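Side-chain contacts in putative sugar binding protein (Bacteroides vulgatus ATCC 8482, PDB 3KEZ), which probably binds sugars at the bacterial outer membrane as a calcium-containing member of the SusD family of nutrient-binding proteins: residues T51-Q56 / E387-L392; Q292-K295 / K299-R302. One frame throughout, in Å; residues are numbered along the deposited sequence.

Interaction 1: residues T51-Q56 / E387-L392; sequences TGDDMQ and ERRKEL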
# COMPACT_ATOMS: atom_id res chain seq x y z
N THR A 51 4.84 -8.90 8.30
CA THR A 51 3.83 -9.60 9.07
C THR A 51 3.16 -10.76 8.27
O THR A 51 2.25 -11.43 8.78
CB THR A 51 2.73 -8.63 9.52
OG1 THR A 51 2.11 -8.09 8.35
CG2 THR A 51 3.27 -7.53 10.47
N GLY A 52 3.59 -10.98 7.03
CA GLY A 52 3.16 -12.10 6.22
C GLY A 52 4.04 -13.33 6.26
O GLY A 52 4.77 -13.58 7.23
N ASP A 53 3.96 -14.10 5.17
CA ASP A 53 4.71 -15.33 4.97
C ASP A 53 5.82 -15.29 3.91
O ASP A 53 6.56 -16.27 3.80
CB ASP A 53 3.73 -16.50 4.66
CG ASP A 53 2.83 -16.24 3.47
OD1 ASP A 53 2.69 -15.07 3.06
OD2 ASP A 53 2.21 -17.21 2.98
N ASP A 54 5.93 -14.18 3.17
CA ASP A 54 6.79 -14.11 1.97
C ASP A 54 8.05 -13.27 2.17
O ASP A 54 9.03 -13.45 1.43
CB ASP A 54 6.00 -13.64 0.77
CG ASP A 54 4.99 -14.66 0.28
OD1 ASP A 54 5.11 -15.85 0.63
OD2 ASP A 54 4.11 -14.27 -0.55
N MSE A 55 8.06 -12.47 3.23
CA MSE A 55 9.22 -11.69 3.68
C MSE A 55 9.34 -11.78 5.19
O MSE A 55 8.37 -12.06 5.89
CB MSE A 55 9.13 -10.22 3.22
CG MSE A 55 9.03 -10.10 1.70
SE MSE A 55 9.41 -8.32 1.12
CE MSE A 55 11.24 -8.34 1.65
N GLN A 56 10.56 -11.53 5.68
CA GLN A 56 10.83 -11.61 7.10
C GLN A 56 11.89 -10.59 7.45
O GLN A 56 12.60 -10.14 6.57
CB GLN A 56 11.36 -13.00 7.45
CG GLN A 56 12.56 -13.46 6.63
CD GLN A 56 13.09 -14.74 7.13
OE1 GLN A 56 12.73 -15.80 6.64
NE2 GLN A 56 13.93 -14.68 8.15
N GLU A 387 -0.57 -15.46 -7.87
CA GLU A 387 0.03 -14.50 -8.78
C GLU A 387 0.31 -13.14 -8.10
O GLU A 387 1.40 -12.56 -8.26
CB GLU A 387 -0.83 -14.32 -10.02
CG GLU A 387 -0.12 -13.61 -11.19
CD GLU A 387 1.07 -14.36 -11.74
OE1 GLU A 387 1.10 -15.61 -11.65
OE2 GLU A 387 1.98 -13.70 -12.28
N ARG A 388 -0.66 -12.62 -7.36
CA ARG A 388 -0.53 -11.31 -6.71
C ARG A 388 0.71 -11.26 -5.78
O ARG A 388 1.43 -10.27 -5.75
CB ARG A 388 -1.81 -11.00 -5.93
CG ARG A 388 -1.91 -9.62 -5.30
CD ARG A 388 -3.05 -9.55 -4.26
NE ARG A 388 -3.25 -8.20 -3.78
CZ ARG A 388 -3.83 -7.22 -4.50
NH1 ARG A 388 -4.31 -7.43 -5.72
NH2 ARG A 388 -3.92 -6.00 -3.98
N ARG A 389 0.93 -12.30 -4.99
CA ARG A 389 2.06 -12.30 -4.06
C ARG A 389 3.42 -12.23 -4.79
O ARG A 389 4.37 -11.63 -4.29
CB ARG A 389 1.99 -13.48 -3.10
CG ARG A 389 2.37 -14.81 -3.74
CD ARG A 389 1.73 -15.97 -3.05
NE ARG A 389 2.51 -16.31 -1.88
CZ ARG A 389 2.44 -17.46 -1.22
NH1 ARG A 389 1.60 -18.42 -1.60
NH2 ARG A 389 3.20 -17.64 -0.16
N LYS A 390 3.51 -12.84 -5.97
CA LYS A 390 4.73 -12.75 -6.78
C LYS A 390 4.89 -11.36 -7.29
O LYS A 390 5.98 -10.79 -7.21
CB LYS A 390 4.75 -13.76 -7.93
CG LYS A 390 4.66 -15.23 -7.47
CD LYS A 390 4.59 -16.20 -8.70
CE LYS A 390 4.30 -17.60 -8.26
NZ LYS A 390 3.89 -18.42 -9.40
N GLU A 391 3.79 -10.76 -7.76
CA GLU A 391 3.85 -9.41 -8.32
C GLU A 391 4.11 -8.30 -7.29
O GLU A 391 4.84 -7.36 -7.59
CB GLU A 391 2.56 -9.11 -9.09
CG GLU A 391 2.65 -7.82 -9.84
CD GLU A 391 3.77 -7.83 -10.86
OE1 GLU A 391 3.85 -8.82 -11.64
OE2 GLU A 391 4.57 -6.86 -10.90
N LEU A 392 3.55 -8.40 -6.09
CA LEU A 392 3.52 -7.29 -5.16
C LEU A 392 4.42 -7.46 -3.92
O LEU A 392 4.33 -6.70 -2.98
CB LEU A 392 2.08 -7.00 -4.75
CG LEU A 392 1.12 -6.58 -5.89
CD1 LEU A 392 -0.26 -6.17 -5.30
CD2 LEU A 392 1.68 -5.40 -6.69
O HOH W 1 4.41 -11.58 -1.39
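Arg-389 reaches Asp-54 by way of an unusual first torsion: its CG sits between the backbone N and the carbonyl carbon (chi1 75°), and the bend at chi3 (-82°) turns the NE edge of the guanidinium toward the loop that carries Asp-53 and Asp-54. Asp-54 meets it with CG beside its own backbone N and anti to the carbonyl carbon. The result is a side-on, two-pronged salt bridge. NH2 of Arg-389 donates to OD1 of Asp-54 at 2.7 Å, and NE of Arg-389 donates to OD2 of Asp-54 at 2.9 Å. Both bonds are nearly straight, both use the syn lone pairs, and the two planes are only 17° apart, so the two groups lie nearly coplanar and the paired bonds resist rotation of either. The loop, which leads into the short strand 55-57, is thereby tied to helix 381-392, joining an early part of the SusD-like chain to a late one, with 330 residues between them. Asp-53 adds its charge to the network from a different direction. Its OD2 lies 3.3 Å from NH2 of Arg-389 but well out of the guanidinium plane, so the attraction is electrostatic and no N-H points at the oxygen; its stronger partner is Arg-398, whose NE pairs with OD1 of Asp-53. At the remaining terminal nitrogen, NH1 of Arg-389 forms a salt bridge with Asp-386, so three carboxylates surround one guanidinium, which would be expected to favour its positive charge. A water links the two segments a second time, donating to OD2 of Asp-54 at 2.8 Å and to the backbone O of Arg-389 at 2.9 Å. OD2 of Asp-54 therefore accepts from both NE and the water, while Phe-290 and Leu-293 of helix 288-295 pack against Asp-54 and Arg-389 respectively.

Interaction 2: residues Q292-K295 / K299-R302; sequences QLLK and KDVR
The Asp-300 carboxylate has CD1 of Leu-294 over one face, 3.9 Å from OD2 of Asp-300, and the guanidinium of Arg-302 at its edge; the same CD1 approaches that guanidinium obliquely. Arg-302 grips Asp-300 side-on: NH2 of Arg-302 donates to OD2 of Asp-300 at 2.8 Å, straight and exactly in plane, whereas OD1 of Asp-300, taking NE of Arg-302, is tilted 18° out of the guanidinium plane. The backbone N of Arg-302 also donates to OD1 of Asp-300, using the anti lone pair, at 2.9 Å. This last bond makes an Asx turn, at the entry to the 3-10 segment of Val-301 and Arg-302, in the loop that follows helix 288-295. Leu-294 has CG anti to its N (chi1 -169°); its CD2 lies 3.9 Å from the backbone O of Arg-302, while CD1 faces the carboxylate and comes 4.2 Å from CB of Arg-302. The leucine thus packs helix 288-295 onto the loop that follows it. No direct hydrogen bond crosses between the segments; instead a water donates to the O of Leu-294 at 2.7 Å and to OD2 of Asp-300 at 2.6 Å.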
# COMPACT_ATOMS: atom_id res chain seq x y z
N GLN A 292 11.29 -20.26 -3.10
CA GLN A 292 10.96 -21.54 -3.74
C GLN A 292 9.70 -21.48 -4.62
O GLN A 292 9.70 -22.03 -5.73
CB GLN A 292 10.88 -22.64 -2.72
CG GLN A 292 12.28 -22.93 -2.17
CD GLN A 292 12.32 -23.96 -1.08
OE1 GLN A 292 11.28 -24.40 -0.56
NE2 GLN A 292 13.54 -24.33 -0.69
N LEU A 293 8.66 -20.80 -4.15
CA LEU A 293 7.46 -20.52 -4.97
C LEU A 293 7.83 -19.76 -6.25
O LEU A 293 7.36 -20.11 -7.34
CB LEU A 293 6.42 -19.73 -4.14
CG LEU A 293 5.39 -18.72 -4.71
CD1 LEU A 293 4.56 -18.22 -3.58
CD2 LEU A 293 5.97 -17.51 -5.38
N LEU A 294 8.67 -18.73 -6.11
CA LEU A 294 8.97 -17.85 -7.24
C LEU A 294 9.81 -18.61 -8.26
O LEU A 294 9.56 -18.53 -9.46
CB LEU A 294 9.65 -16.54 -6.80
CG LEU A 294 9.78 -15.42 -7.85
CD1 LEU A 294 8.43 -14.98 -8.42
CD2 LEU A 294 10.58 -14.18 -7.32
N LYS A 295 10.78 -19.40 -7.78
CA LYS A 295 11.66 -20.08 -8.69
C LYS A 295 11.10 -21.38 -9.29
O LYS A 295 11.76 -21.98 -10.15
CB LYS A 295 13.03 -20.28 -8.06
CG LYS A 295 13.17 -21.37 -7.04
CD LYS A 295 14.59 -21.22 -6.39
CE LYS A 295 15.37 -22.51 -6.34
NZ LYS A 295 15.45 -23.11 -4.97
N LYS A 299 12.06 -19.07 -15.48
CA LYS A 299 12.07 -17.94 -16.43
C LYS A 299 11.19 -16.79 -15.99
O LYS A 299 10.96 -15.83 -16.74
CB LYS A 299 11.72 -18.43 -17.82
CG LYS A 299 12.80 -19.37 -18.36
CD LYS A 299 12.38 -20.02 -19.64
CE LYS A 299 13.47 -20.90 -20.17
NZ LYS A 299 14.79 -20.20 -20.14
N ASP A 300 10.72 -16.85 -14.75
CA ASP A 300 9.86 -15.80 -14.22
C ASP A 300 10.70 -14.54 -14.12
O ASP A 300 11.74 -14.51 -13.43
CB ASP A 300 9.27 -16.23 -12.85
CG ASP A 300 8.18 -15.28 -12.36
OD1 ASP A 300 8.40 -14.05 -12.39
OD2 ASP A 300 7.10 -15.76 -11.98
N VAL A 301 10.28 -13.47 -14.81
CA VAL A 301 11.10 -12.24 -14.85
C VAL A 301 11.27 -11.62 -13.46
O VAL A 301 12.25 -10.93 -13.20
CB VAL A 301 10.52 -11.20 -15.82
CG1 VAL A 301 9.36 -10.47 -15.16
CG2 VAL A 301 11.61 -10.25 -16.33
N ARG A 302 10.39 -11.92 -12.52
CA ARG A 302 10.51 -11.33 -11.20
C ARG A 302 11.69 -11.90 -10.39
O ARG A 302 12.15 -11.28 -9.43
CB ARG A 302 9.18 -11.43 -10.44
CG ARG A 302 8.10 -10.60 -11.11
CD ARG A 302 6.68 -10.99 -10.72
NE ARG A 302 6.34 -12.35 -11.14
CZ ARG A 302 5.09 -12.78 -11.35
NH1 ARG A 302 4.04 -11.97 -11.21
NH2 ARG A 302 4.91 -14.03 -11.69
O HOH W 2 7.19 -18.11 -10.76

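Interactions 1 and 2 have centres 13 Å apart, and helix 381-392, which carries one segment of interaction 1, also touches both segments of interaction 2. Arg-389 serves interaction 1 and also touches Leu-293 of interaction 2, while Glu-387 and Glu-391, one turn apart, bind Arg-302. NH1 of Arg-302 lies 2.9 Å from OE2 of Glu-387 and 3.2 Å from OE1 of Glu-391, both salt bridges. On the other segment of interaction 2, Leu-293 packs on the helix, its CD1 3.3 Å from CZ of Arg-389 and its CD2 3.3 Å from CE of Lys-390. Both contacts lie away from the calcium site formed by Asn-261, Gln-322, Glu-325, Asp-329 and Asn-331.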